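DNA mismatch repair protein MUTS (Thermus aquaticus, PDB 1EWQ) takes part in DNA mismatch repair, binding mismatched DNA, and may carry out the recognition step, with a weak ATPase activity. Local coordinates at residues Gln19-Glu22 with Leu23-Gln26; Leu225-Ala228 with Gln229-Gly233; Val419-Phe422 with Leu423-Glu427; Glu480-Glu483 with Lys484-Val488; Tyr244-Ala248 with Phe249-Pro253. One frame throughout, in Å; residues are numbered along the deposited sequence.

Contact 1. Residues Gln19-Glu22 with Leu23-Gln26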
loop_
_atom_site.group_PDB
_atom_site.type_symbol
_atom_site.label_atom_id
_atom_site.label_comp_id
_atom_site.label_asym_id
_atom_site.label_seq_id
_atom_site.Cartn_x
_atom_site.Cartn_y
_atom_site.Cartn_z
ATOM N N GLN C 19 9.120 32.790 16.900
ATOM C CA GLN C 19 8.524 31.940 17.918
ATOM C C GLN C 19 8.415 30.531 17.339
ATOM O O GLN C 19 8.625 29.542 18.041
ATOM C CB GLN C 19 7.139 32.483 18.281
ATOM C CG GLN C 19 6.386 31.685 19.323
ATOM C CD GLN C 19 5.034 32.288 19.644
ATOM O OE1 GLN C 19 4.201 32.474 18.758
ATOM N NE2 GLN C 19 4.811 32.598 20.918
ATOM N N TYR C 20 8.103 30.459 16.047
ATOM C CA TYR C 20 7.954 29.195 15.323
ATOM C C TYR C 20 9.276 28.444 15.145
ATOM O O TYR C 20 9.409 27.284 15.546
ATOM C CB TYR C 20 7.339 29.468 13.945
ATOM C CG TYR C 20 7.500 28.340 12.947
ATOM C CD1 TYR C 20 6.797 27.144 13.091
ATOM C CD2 TYR C 20 8.367 28.466 11.865
ATOM C CE1 TYR C 20 6.953 26.100 12.178
ATOM C CE2 TYR C 20 8.530 27.430 10.946
ATOM C CZ TYR C 20 7.821 26.252 11.110
ATOM O OH TYR C 20 7.981 25.230 10.204
ATOM N N VAL C 21 10.239 29.116 14.523
ATOM C CA VAL C 21 11.553 28.547 14.255
ATOM C C VAL C 21 12.282 28.111 15.523
ATOM O O VAL C 21 13.020 27.128 15.510
ATOM C CB VAL C 21 12.428 29.561 13.468
ATOM C CG1 VAL C 21 13.883 29.111 13.445
ATOM C CG2 VAL C 21 11.902 29.694 12.042
ATOM N N GLU C 22 12.064 28.837 16.615
ATOM C CA GLU C 22 12.701 28.526 17.892
ATOM C C GLU C 22 12.271 27.149 18.390
ATOM O O GLU C 22 13.107 26.323 18.760
ATOM C CB GLU C 22 12.323 29.572 18.941
ATOM C CG GLU C 22 13.359 29.760 20.028
ATOM C CD GLU C 22 14.558 30.557 19.547
ATOM O OE1 GLU C 22 14.369 31.738 19.168
ATOM O OE2 GLU C 22 15.684 30.005 19.543
ATOM N N LEU C 23 10.961 26.913 18.400
ATOM C CA LEU C 23 10.410 25.637 18.847
ATOM C C LEU C 23 10.813 24.517 17.894
ATOM O O LEU C 23 11.252 23.450 18.326
ATOM C CB LEU C 23 8.881 25.714 18.920
ATOM C CG LEU C 23 8.271 26.710 19.909
ATOM C CD1 LEU C 23 6.769 26.796 19.695
ATOM C CD2 LEU C 23 8.587 26.277 21.329
ATOM N N ARG C 24 10.668 24.776 16.599
ATOM C CA ARG C 24 10.995 23.800 15.569
ATOM C C ARG C 24 12.345 23.131 15.788
ATOM O O ARG C 24 12.428 21.907 15.891
ATOM C CB ARG C 24 10.979 24.466 14.193
ATOM C CG ARG C 24 11.222 23.515 13.039
ATOM C CD ARG C 24 11.702 24.280 11.824
ATOM N NE ARG C 24 12.917 25.025 12.140
ATOM C CZ ARG C 24 13.550 25.841 11.302
ATOM N NH1 ARG C 24 13.088 26.033 10.071
ATOM N NH2 ARG C 24 14.652 26.467 11.699
ATOM N N ASP C 25 13.400 23.936 15.851
ATOM C CA ASP C 25 14.753 23.414 16.038
ATOM C C ASP C 25 14.915 22.575 17.301
ATOM O O ASP C 25 15.825 21.758 17.391
ATOM C CB ASP C 25 15.765 24.563 16.039
ATOM C CG ASP C 25 15.879 25.239 14.683
ATOM O OD1 ASP C 25 16.134 24.533 13.683
ATOM O OD2 ASP C 25 15.715 26.476 14.615
ATOM N N GLN C 26 14.032 22.782 18.271
ATOM C CA GLN C 26 14.078 22.018 19.509
ATOM C C GLN C 26 13.676 20.559 19.298
ATOM O O GLN C 26 14.009 19.707 20.116
ATOM C CB GLN C 26 13.156 22.650 20.555
ATOM C CG GLN C 26 13.705 23.914 21.171
ATOM C CD GLN C 26 12.712 24.587 22.094
ATOM O OE1 GLN C 26 12.046 23.930 22.897
ATOM N NE2 GLN C 26 12.616 25.910 21.998
#
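Arg24 lies alongside Val21, one helical turn earlier, and turns its guanidinium toward Asp25. Arg24 NH2 forms a salt bridge of 3.1 Å with Asp25 OD2, nearly in the guanidinium plane and on the syn side of the oxygen. The same nitrogen makes a weak bond to Asp25 OD1. The arginine chain bends at chi3 (58°), which brings the guanidinium back beside Val21. Asp25 OD2 also comes within 2.9 Å of Val21 O. Both are acceptors, and the nearby arginine probably eases their repulsion. Arg24 NE is buried with no partner in the model.

Aliphatic groups of Val21 and Leu23 pack against polar atoms. Val21 CG1 is 3.3 Å from Arg24 NH2, and CG2 lies over one guanidinium face, offset toward the rim. Leu23 CG rests on Gln19 O at 3.4 Å.

In the backbone, Arg24 N bonds to Tyr20 O at 3.0 Å, and Asp25 N to Val21 O almost straight. Gln26 NE2 bonds weakly to Glu22 O.

This is helix 15-26 of MutS domain I. Tyr20 OH bonds to Phe43 N, Leu23 packs on Leu32 and Phe34 of strand 31-36, and Arg24 touches Asp46 of helix 44-54.

Contact 2. Residues Leu225-Ala228 with Gln229-Gly233; sequences LAYA and QRTQG
Thr231 gives each of its two branches a separate partner in the preceding turn. CG2 stands over one face of the Tyr227 ring, 4.1 Å from Tyr227 CE2, and the two side chains run at a slant to one another. OG1 turns to Ala228 O and donates a bond of 2.9 Å. A chi1 of 67° places OG1 between the threonine N and its carbonyl carbon, within reach of Ala228 O. The hydroxyl meets the carbonyl from the side, with a C=O...O angle of 110°. Gln232 N takes the same oxygen more nearly end-on, at 2.8 Å, and both donors come from one face of the carbonyl plane. With a valine here the hydroxyl is lost, and Ala228 O would probably keep Gln232 N but lose its second donor.

The contact lies at the C-terminal end of helix 215-232, which closes in a Schellman motif. Gly233 has a positive phi of 72°, and its N makes weak bonds back to Gln229 O and Arg230 O.

The Arg230 side chain runs back along the helix. It bends at chi3, and one guanidinium face lies over Tyr227 CA. Arg230 NH2 is 4.3 Å from Ala226 CB. Farther along the tyrosine, Tyr227 OH makes weak bonds to Glu177 and Ser203. Thr231 and Arg230 both touch Leu115 of strand 110-116.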
loop_
_atom_site.group_PDB
_atom_site.type_symbol
_atom_site.label_atom_id
_atom_site.label_comp_id
_atom_site.label_asym_id
_atom_site.label_seq_id
_atom_site.Cartn_x
_atom_site.Cartn_y
_atom_site.Cartn_z
ATOM N N LEU C 225 10.663 5.701 30.219
ATOM C CA LEU C 225 10.159 6.801 31.028
ATOM C C LEU C 225 10.583 8.180 30.527
ATOM O O LEU C 225 9.784 9.118 30.532
ATOM C CB LEU C 225 10.579 6.618 32.491
ATOM C CG LEU C 225 9.875 5.471 33.231
ATOM C CD1 LEU C 225 10.504 5.268 34.599
ATOM C CD2 LEU C 225 8.384 5.779 33.362
ATOM N N ALA C 226 11.829 8.311 30.088
ATOM C CA ALA C 226 12.306 9.598 29.600
ATOM C C ALA C 226 11.590 9.946 28.305
ATOM O O ALA C 226 11.151 11.081 28.111
ATOM C CB ALA C 226 13.814 9.555 29.370
ATOM N N TYR C 227 11.463 8.964 27.421
ATOM C CA TYR C 227 10.807 9.180 26.137
ATOM C C TYR C 227 9.306 9.482 26.272
ATOM O O TYR C 227 8.825 10.478 25.745
ATOM C CB TYR C 227 11.018 7.959 25.236
ATOM C CG TYR C 227 10.716 8.211 23.777
ATOM C CD1 TYR C 227 11.581 8.970 22.988
ATOM C CD2 TYR C 227 9.552 7.711 23.190
ATOM C CE1 TYR C 227 11.297 9.228 21.654
ATOM C CE2 TYR C 227 9.254 7.964 21.847
ATOM C CZ TYR C 227 10.133 8.725 21.089
ATOM O OH TYR C 227 9.841 8.993 19.772
ATOM N N ALA C 228 8.573 8.631 26.983
ATOM C CA ALA C 228 7.131 8.816 27.141
ATOM C C ALA C 228 6.724 10.052 27.940
ATOM O O ALA C 228 5.701 10.662 27.649
ATOM C CB ALA C 228 6.509 7.568 27.762
ATOM N N GLN C 229 7.504 10.424 28.950
ATOM C CA GLN C 229 7.169 11.600 29.745
ATOM C C GLN C 229 7.302 12.837 28.867
ATOM O O GLN C 229 6.565 13.808 29.014
ATOM C CB GLN C 229 8.072 11.675 30.984
ATOM C CG GLN C 229 7.883 10.435 31.865
ATOM C CD GLN C 229 8.665 10.446 33.174
ATOM O OE1 GLN C 229 9.859 10.763 33.214
ATOM N NE2 GLN C 229 7.987 10.063 34.255
ATOM N N ARG C 230 8.233 12.776 27.928
ATOM C CA ARG C 230 8.451 13.867 26.996
ATOM C C ARG C 230 7.238 13.968 26.074
ATOM O O ARG C 230 6.623 15.027 25.963
ATOM C CB ARG C 230 9.706 13.588 26.171
ATOM C CG ARG C 230 10.257 14.764 25.375
ATOM C CD ARG C 230 11.486 14.311 24.585
ATOM N NE ARG C 230 12.306 13.417 25.404
ATOM C CZ ARG C 230 13.375 12.741 24.985
ATOM N NH1 ARG C 230 13.801 12.840 23.728
ATOM N NH2 ARG C 230 14.008 11.940 25.834
ATOM N N THR C 231 6.883 12.859 25.427
ATOM C CA THR C 231 5.749 12.853 24.506
ATOM C C THR C 231 4.448 13.207 25.211
ATOM O O THR C 231 3.676 14.035 24.728
ATOM C CB THR C 231 5.570 11.474 23.800
ATOM O OG1 THR C 231 5.194 10.476 24.758
ATOM C CG2 THR C 231 6.858 11.049 23.115
ATOM N N GLN C 232 4.214 12.589 26.362
ATOM C CA GLN C 232 2.989 12.836 27.117
ATOM C C GLN C 232 2.919 14.280 27.601
ATOM O O GLN C 232 1.843 14.787 27.913
ATOM C CB GLN C 232 2.907 11.876 28.308
ATOM C CG GLN C 232 1.494 11.593 28.813
ATOM C CD GLN C 232 0.883 12.761 29.563
ATOM O OE1 GLN C 232 1.473 13.280 30.514
ATOM N NE2 GLN C 232 -0.310 13.178 29.144
ATOM N N GLY C 233 4.067 14.946 27.645
ATOM C CA GLY C 233 4.094 16.321 28.105
ATOM C C GLY C 233 3.882 16.439 29.603
ATOM O O GLY C 233 3.433 17.478 30.086
#

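Contact 3. Residues Val419-Phe422 with Leu423-Glu427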
loop_
_atom_site.group_PDB
_atom_site.type_symbol
_atom_site.label_atom_id
_atom_site.label_comp_id
_atom_site.label_asym_id
_atom_site.label_seq_id
_atom_site.Cartn_x
_atom_site.Cartn_y
_atom_site.Cartn_z
ATOM N N VAL C 419 -31.897 37.503 24.562
ATOM C CA VAL C 419 -32.274 37.161 23.197
ATOM C C VAL C 419 -33.746 37.483 22.935
ATOM O O VAL C 419 -34.114 37.874 21.830
ATOM C CB VAL C 419 -32.005 35.660 22.908
ATOM C CG1 VAL C 419 -32.556 35.270 21.541
ATOM C CG2 VAL C 419 -30.511 35.392 22.954
ATOM N N ALA C 420 -34.583 37.324 23.952
ATOM C CA ALA C 420 -36.006 37.609 23.806
ATOM C C ALA C 420 -36.193 39.083 23.461
ATOM O O ALA C 420 -37.070 39.449 22.674
ATOM C CB ALA C 420 -36.742 37.279 25.096
ATOM N N TYR C 421 -35.353 39.922 24.059
ATOM C CA TYR C 421 -35.397 41.356 23.830
ATOM C C TYR C 421 -35.439 41.686 22.342
ATOM O O TYR C 421 -36.276 42.468 21.896
ATOM C CB TYR C 421 -34.168 42.024 24.441
ATOM C CG TYR C 421 -33.998 43.462 24.004
ATOM C CD1 TYR C 421 -34.656 44.495 24.666
ATOM C CD2 TYR C 421 -33.190 43.786 22.911
ATOM C CE1 TYR C 421 -34.515 45.814 24.255
ATOM C CE2 TYR C 421 -33.044 45.101 22.491
ATOM C CZ TYR C 421 -33.709 46.110 23.169
ATOM O OH TYR C 421 -33.572 47.414 22.761
ATOM N N PHE C 422 -34.524 41.096 21.577
ATOM C CA PHE C 422 -34.463 41.367 20.148
ATOM C C PHE C 422 -35.706 40.919 19.395
ATOM O O PHE C 422 -36.143 41.587 18.454
ATOM C CB PHE C 422 -33.212 40.732 19.538
ATOM C CG PHE C 422 -31.934 41.356 20.015
ATOM C CD1 PHE C 422 -31.133 40.712 20.953
ATOM C CD2 PHE C 422 -31.547 42.612 19.553
ATOM C CE1 PHE C 422 -29.967 41.311 21.424
ATOM C CE2 PHE C 422 -30.382 43.219 20.019
ATOM C CZ PHE C 422 -29.592 42.567 20.957
ATOM N N LEU C 423 -36.281 39.800 19.817
ATOM C CA LEU C 423 -37.480 39.288 19.175
ATOM C C LEU C 423 -38.618 40.279 19.378
ATOM O O LEU C 423 -39.413 40.526 18.469
ATOM C CB LEU C 423 -37.861 37.933 19.770
ATOM C CG LEU C 423 -38.932 37.146 19.017
ATOM C CD1 LEU C 423 -38.446 36.831 17.611
ATOM C CD2 LEU C 423 -39.231 35.863 19.770
ATOM N N GLU C 424 -38.691 40.845 20.578
ATOM C CA GLU C 424 -39.722 41.821 20.910
ATOM C C GLU C 424 -39.468 43.119 20.156
ATOM O O GLU C 424 -40.405 43.794 19.737
ATOM C CB GLU C 424 -39.720 42.099 22.412
ATOM C CG GLU C 424 -40.353 40.997 23.248
ATOM C CD GLU C 424 -39.804 40.950 24.662
ATOM O OE1 GLU C 424 -39.462 42.023 25.215
ATOM O OE2 GLU C 424 -39.720 39.834 25.226
ATOM N N LEU C 425 -38.197 43.469 19.989
ATOM C CA LEU C 425 -37.843 44.686 19.284
ATOM C C LEU C 425 -38.361 44.634 17.845
ATOM O O LEU C 425 -38.916 45.608 17.345
ATOM C CB LEU C 425 -36.325 44.873 19.280
ATOM C CG LEU C 425 -35.821 46.226 18.782
ATOM C CD1 LEU C 425 -36.218 47.291 19.790
ATOM C CD2 LEU C 425 -34.306 46.197 18.591
ATOM N N GLU C 426 -38.184 43.495 17.182
ATOM C CA GLU C 426 -38.638 43.349 15.803
ATOM C C GLU C 426 -40.122 43.660 15.694
ATOM O O GLU C 426 -40.564 44.281 14.729
ATOM C CB GLU C 426 -38.392 41.928 15.284
ATOM C CG GLU C 426 -38.692 41.789 13.795
ATOM C CD GLU C 426 -38.518 40.379 13.273
ATOM O OE1 GLU C 426 -39.411 39.539 13.507
ATOM O OE2 GLU C 426 -37.483 40.111 12.631
ATOM N N GLU C 427 -40.882 43.228 16.695
ATOM C CA GLU C 427 -42.320 43.441 16.713
ATOM C C GLU C 427 -42.693 44.884 17.052
ATOM O O GLU C 427 -43.637 45.433 16.490
ATOM C CB GLU C 427 -42.978 42.477 17.702
ATOM C CG GLU C 427 -44.469 42.368 17.497
ATOM C CD GLU C 427 -44.830 42.156 16.030
ATOM O OE1 GLU C 427 -44.496 41.080 15.475
ATOM O OE2 GLU C 427 -45.437 43.074 15.431
#
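Tyr421 and Leu425 lie side by side, one turn apart on helix 406-433. Both hold CG anti to the backbone N (chi1 168° and -170°), which sends them the same way. Tyr421 CE2 is 4.2 Å from Leu425 CD2, and Tyr421 OH is 4.0 Å from Leu425 CD1. That hydroxyl is buried and has no partner in the model. Tyr421 also meets its neighbour: its CD2 stands 3.8 Å above the centre of the Phe422 ring.

On the exposed side, Glu424 runs back along the helix and brings OE2 to 3.9 Å from Ala420 CB. Leu425 N bonds to Tyr421 O at 2.9 Å.

Farther out, Tyr421 packs on Glu480 and Lys484 of helix 479-511, and Leu425 on Met481. Phe422 stacks on Tyr448, and Glu426 binds Val440 N and Arg430. Helices 406-433 and 479-511 enclose in sequence the four-stranded antiparallel sheet that runs from strand 439-443 to strand 473-477. This is the layout of the MutS clamp, at the end of the long lever helices.

Contact 4. Residues Glu480-Glu483 with Lys484-Val488; sequences EMKE and KEREV
Lys482 lays its aliphatic chain over one face of the Arg486 guanidinium, one turn later in helix 479-511. The bond to CB leads away from that turn, but chi1 of 178° carries CG to the arginine. CG stands 3.0 Å above the centre of the guanidinium plane, and 3.1 Å from Arg486 CZ. CD lies 2.9 Å from Arg486 NH2. Both approaches are closer than normal contact, so the exact placing of the two chains is doubtful. CE is 3.8 Å from the same nitrogen. Bends at chi3 and chi4 then turn NZ aside, and it ends 5.3 Å from Arg486 NH2, which should soften the repulsion of like charges. With a serine here, that face of the guanidinium would probably lose its cover and Arg486 would be more able to turn.

Arg486 N also bonds to Lys482 O, nearly straight at 176°. Elsewhere, water 1 bridges opposite charges: it donates to Glu483 OE2 and accepts from Lys484 NZ at 3.0 Å.

Glu485 OE1 binds Tyr448 N, and Glu487 forms a salt bridge with Arg490. The selenomethionine Met481 and Lys484 face helix 406-433, and Val488 touches His415 of that helix.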
loop_
_atom_site.group_PDB
_atom_site.type_symbol
_atom_site.label_atom_id
_atom_site.label_comp_id
_atom_site.label_asym_id
_atom_site.label_seq_id
_atom_site.Cartn_x
_atom_site.Cartn_y
_atom_site.Cartn_z
ATOM N N GLU C 480 -30.519 51.690 21.836
ATOM C CA GLU C 480 -30.923 50.682 22.817
ATOM C C GLU C 480 -30.317 49.309 22.530
ATOM O O GLU C 480 -30.013 48.548 23.449
ATOM C CB GLU C 480 -32.451 50.556 22.828
ATOM C CG GLU C 480 -33.147 51.115 24.064
ATOM C CD GLU C 480 -33.039 50.199 25.278
ATOM O OE1 GLU C 480 -31.926 50.064 25.839
ATOM O OE2 GLU C 480 -34.075 49.608 25.666
HETATM N N MSE C 481 -30.151 49.004 21.247
HETATM C CA MSE C 481 -29.612 47.722 20.804
HETATM C C MSE C 481 -28.144 47.516 21.120
HETATM O O MSE C 481 -27.742 46.441 21.555
HETATM C CB MSE C 481 -29.803 47.581 19.303
HETATM C CG MSE C 481 -31.239 47.554 18.867
HETATM SE SE MSE C 481 -31.293 47.569 16.962
HETATM C CE MSE C 481 -30.522 45.832 16.616
ATOM N N LYS C 482 -27.346 48.541 20.857
ATOM C CA LYS C 482 -25.917 48.482 21.103
ATOM C C LYS C 482 -25.680 48.011 22.534
ATOM O O LYS C 482 -24.840 47.144 22.788
ATOM C CB LYS C 482 -25.307 49.868 20.869
ATOM C CG LYS C 482 -23.813 49.981 21.132
ATOM C CD LYS C 482 -23.219 51.281 20.556
ATOM C CE LYS C 482 -23.981 52.543 20.983
ATOM N NZ LYS C 482 -25.284 52.734 20.257
ATOM N N GLU C 483 -26.446 48.576 23.461
ATOM C CA GLU C 483 -26.344 48.222 24.870
ATOM C C GLU C 483 -26.657 46.750 25.079
ATOM O O GLU C 483 -25.860 46.011 25.661
ATOM C CB GLU C 483 -27.325 49.056 25.691
ATOM C CG GLU C 483 -27.409 48.653 27.155
ATOM C CD GLU C 483 -28.692 49.125 27.805
ATOM O OE1 GLU C 483 -28.950 50.348 27.768
ATOM O OE2 GLU C 483 -29.441 48.275 28.345
ATOM N N LYS C 484 -27.835 46.341 24.614
ATOM C CA LYS C 484 -28.286 44.961 24.746
ATOM C C LYS C 484 -27.347 43.962 24.092
ATOM O O LYS C 484 -27.094 42.891 24.644
ATOM C CB LYS C 484 -29.687 44.808 24.158
ATOM C CG LYS C 484 -30.783 45.242 25.104
ATOM C CD LYS C 484 -30.813 44.332 26.318
ATOM C CE LYS C 484 -31.960 44.673 27.249
ATOM N NZ LYS C 484 -32.056 43.678 28.357
ATOM N N GLU C 485 -26.833 44.303 22.919
ATOM C CA GLU C 485 -25.918 43.406 22.231
ATOM C C GLU C 485 -24.740 43.087 23.147
ATOM O O GLU C 485 -24.475 41.922 23.437
ATOM C CB GLU C 485 -25.411 44.037 20.939
ATOM C CG GLU C 485 -24.432 43.153 20.192
ATOM C CD GLU C 485 -23.972 43.765 18.891
ATOM O OE1 GLU C 485 -24.840 44.116 18.074
ATOM O OE2 GLU C 485 -22.745 43.893 18.686
ATOM N N ARG C 486 -24.046 44.131 23.601
ATOM C CA ARG C 486 -22.893 43.985 24.491
ATOM C C ARG C 486 -23.220 43.120 25.704
ATOM O O ARG C 486 -22.345 42.449 26.251
ATOM C CB ARG C 486 -22.418 45.360 24.976
ATOM C CG ARG C 486 -21.795 46.228 23.896
ATOM C CD ARG C 486 -21.908 47.706 24.261
ATOM N NE ARG C 486 -21.301 48.580 23.256
ATOM C CZ ARG C 486 -21.502 49.894 23.195
ATOM N NH1 ARG C 486 -22.300 50.483 24.079
ATOM N NH2 ARG C 486 -20.905 50.622 22.256
ATOM N N GLU C 487 -24.480 43.150 26.120
ATOM C CA GLU C 487 -24.934 42.373 27.263
ATOM C C GLU C 487 -24.946 40.888 26.902
ATOM O O GLU C 487 -24.371 40.066 27.608
ATOM C CB GLU C 487 -26.340 42.832 27.672
ATOM C CG GLU C 487 -26.947 42.110 28.870
ATOM C CD GLU C 487 -26.095 42.225 30.124
ATOM O OE1 GLU C 487 -25.248 43.147 30.192
ATOM O OE2 GLU C 487 -26.283 41.401 31.048
ATOM N N VAL C 488 -25.604 40.555 25.798
ATOM C CA VAL C 488 -25.690 39.179 25.340
ATOM C C VAL C 488 -24.294 38.584 25.181
ATOM O O VAL C 488 -24.059 37.430 25.542
ATOM C CB VAL C 488 -26.463 39.095 23.999
ATOM C CG1 VAL C 488 -26.186 37.778 23.305
ATOM C CG2 VAL C 488 -27.957 39.232 24.264
HETATM O O HOH W 1 -29.709 45.194 29.486
#

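Contact 5. Residues Tyr244-Ala248 with Phe249-Pro253; sequences YDPGA and FMRLP. With EDO (1,2-ethanediol), chain G.
Phe249 N returns to Pro246 O with a bond of 3.1 Å, closing the short 3-10 turn 246-248, and the donor lies well above the carbonyl plane. An Asx turn starts this bend: Asp245 OD1 accepts from Gly247 N at 2.7 Å, met from above the carboxylate plane. The chain here links strand 242-243 to helix 254-259, with Pro253 at the N-cap.

Among the side chains, Phe249 folds back along the turn. Its CD1 is 3.4 Å from Asp245 O, Ala248 O lies over one ring face, and Pro246 O is near the ring plane at the edge. Arg251 comes from farther on. Its chain bends at chi2 (-75°) and sets one guanidinium face over the Pro246-Gly247 peptide, with Pro246 C 4.3 Å above its centre. Arg251 NH2 is 3.6 Å from Gly247 CA.

Water 2 donates to Pro246 O at 2.7 Å and to Met250 O, joining the turn to the chain beyond. Outside, Phe249 meets His294 edge-to-face, and the Arg251 backbone bonds to Asp620 and Ile622, next to or on strand 621-625. A 1,2-ethanediol, probably from the crystallisation liquor, donates from O2 to Leu252 O at 2.7 Å.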
loop_
_atom_site.group_PDB
_atom_site.type_symbol
_atom_site.label_atom_id
_atom_site.label_comp_id
_atom_site.label_asym_id
_atom_site.label_seq_id
_atom_site.Cartn_x
_atom_site.Cartn_y
_atom_site.Cartn_z
ATOM N N TYR C 244 9.192 -9.686 34.684
ATOM C CA TYR C 244 8.722 -11.057 34.500
ATOM C C TYR C 244 9.768 -12.041 33.987
ATOM O O TYR C 244 10.919 -11.677 33.733
ATOM C CB TYR C 244 7.490 -11.062 33.577
ATOM C CG TYR C 244 7.767 -10.678 32.138
ATOM C CD1 TYR C 244 7.983 -11.657 31.171
ATOM C CD2 TYR C 244 7.825 -9.334 31.743
ATOM C CE1 TYR C 244 8.248 -11.319 29.847
ATOM C CE2 TYR C 244 8.094 -8.981 30.417
ATOM C CZ TYR C 244 8.301 -9.986 29.482
ATOM O OH TYR C 244 8.551 -9.673 28.175
ATOM N N ASP C 245 9.353 -13.297 33.856
ATOM C CA ASP C 245 10.227 -14.353 33.377
ATOM C C ASP C 245 9.569 -15.123 32.239
ATOM O O ASP C 245 8.621 -15.871 32.456
ATOM C CB ASP C 245 10.560 -15.311 34.517
ATOM C CG ASP C 245 11.465 -16.447 34.080
ATOM O OD1 ASP C 245 11.930 -16.454 32.911
ATOM O OD2 ASP C 245 11.712 -17.337 34.918
ATOM N N PRO C 246 10.072 -14.950 31.004
ATOM C CA PRO C 246 9.504 -15.650 29.847
ATOM C C PRO C 246 9.660 -17.160 29.981
ATOM O O PRO C 246 8.889 -17.929 29.408
ATOM C CB PRO C 246 10.288 -15.069 28.672
ATOM C CG PRO C 246 11.615 -14.715 29.295
ATOM C CD PRO C 246 11.196 -14.090 30.601
ATOM N N GLY C 247 10.644 -17.573 30.769
ATOM C CA GLY C 247 10.873 -18.992 30.976
ATOM C C GLY C 247 9.746 -19.637 31.764
ATOM O O GLY C 247 9.644 -20.858 31.825
ATOM N N ALA C 248 8.895 -18.818 32.370
ATOM C CA ALA C 248 7.786 -19.331 33.160
ATOM C C ALA C 248 6.541 -19.593 32.313
ATOM O O ALA C 248 5.514 -20.017 32.827
ATOM C CB ALA C 248 7.458 -18.354 34.293
ATOM N N PHE C 249 6.638 -19.331 31.014
ATOM C CA PHE C 249 5.516 -19.549 30.113
ATOM C C PHE C 249 5.946 -20.389 28.919
ATOM O O PHE C 249 7.119 -20.714 28.761
ATOM C CB PHE C 249 4.969 -18.208 29.602
ATOM C CG PHE C 249 4.601 -17.250 30.692
ATOM C CD1 PHE C 249 5.516 -16.293 31.135
ATOM C CD2 PHE C 249 3.342 -17.305 31.284
ATOM C CE1 PHE C 249 5.180 -15.404 32.156
ATOM C CE2 PHE C 249 2.999 -16.424 32.301
ATOM C CZ PHE C 249 3.919 -15.469 32.740
HETATM N N MSE C 250 4.990 -20.748 28.078
HETATM C CA MSE C 250 5.318 -21.521 26.891
HETATM C C MSE C 250 6.104 -20.645 25.925
HETATM O O MSE C 250 5.728 -19.502 25.653
HETATM C CB MSE C 250 4.059 -22.010 26.186
HETATM C CG MSE C 250 4.366 -22.788 24.916
HETATM SE SE MSE C 250 2.836 -22.983 23.761
HETATM C CE MSE C 250 1.996 -24.461 24.607
ATOM N N ARG C 251 7.194 -21.189 25.404
ATOM C CA ARG C 251 8.022 -20.475 24.444
ATOM C C ARG C 251 7.350 -20.507 23.063
ATOM O O ARG C 251 6.938 -21.573 22.589
ATOM C CB ARG C 251 9.394 -21.143 24.341
ATOM C CG ARG C 251 10.196 -21.194 25.636
ATOM C CD ARG C 251 10.773 -19.831 25.945
ATOM N NE ARG C 251 11.718 -19.861 27.056
ATOM C CZ ARG C 251 12.567 -18.874 27.340
ATOM N NH1 ARG C 251 12.599 -17.772 26.594
ATOM N NH2 ARG C 251 13.388 -18.998 28.372
ATOM N N LEU C 252 7.252 -19.340 22.427
ATOM C CA LEU C 252 6.674 -19.217 21.087
ATOM C C LEU C 252 7.585 -18.363 20.195
ATOM O O LEU C 252 7.340 -17.174 19.992
ATOM C CB LEU C 252 5.283 -18.583 21.147
ATOM C CG LEU C 252 4.163 -19.400 21.798
ATOM C CD1 LEU C 252 2.904 -18.544 21.874
ATOM C CD2 LEU C 252 3.905 -20.665 21.005
ATOM N N PRO C 253 8.659 -18.962 19.665
ATOM C CA PRO C 253 9.592 -18.236 18.798
ATOM C C PRO C 253 8.857 -17.526 17.665
ATOM O O PRO C 253 7.735 -17.894 17.315
ATOM C CB PRO C 253 10.507 -19.342 18.271
ATOM C CG PRO C 253 10.550 -20.305 19.402
ATOM C CD PRO C 253 9.099 -20.354 19.861
HETATM C C1 EDO G . 9.740 -17.600 23.249
HETATM O O1 EDO G . 11.115 -17.981 23.003
HETATM C C2 EDO G . 9.536 -16.145 22.929
HETATM O O2 EDO G . 8.367 -16.002 22.144
HETATM O O HOH W 2 7.890 -17.428 26.972
#

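Overall arrangement
All five contacts are local. Contacts 1, 3 and 4 lie within helices, contact 2 at a helix C-terminus, contact 5 in a loop. Only contacts 3 and 4 touch each other. Their helices meet through Leu425 with Met481 and Tyr421 with Lys484, so contact 4 packs against the aromatic and leucine side of contact 3. Contacts 1, 2 and 3 are partly buried. Contact 3 rests mainly on aromatic and aliphatic groups, contact 1 on a salt bridge beside a valine, contact 2 on a hydroxyl-carbonyl bond with a methyl over a ring. Contacts 4 and 5 are at the surface, where charged chains, peptide groups and water do more. Contact 1 comes nearest the DNA, about 5 Å by nearest atoms.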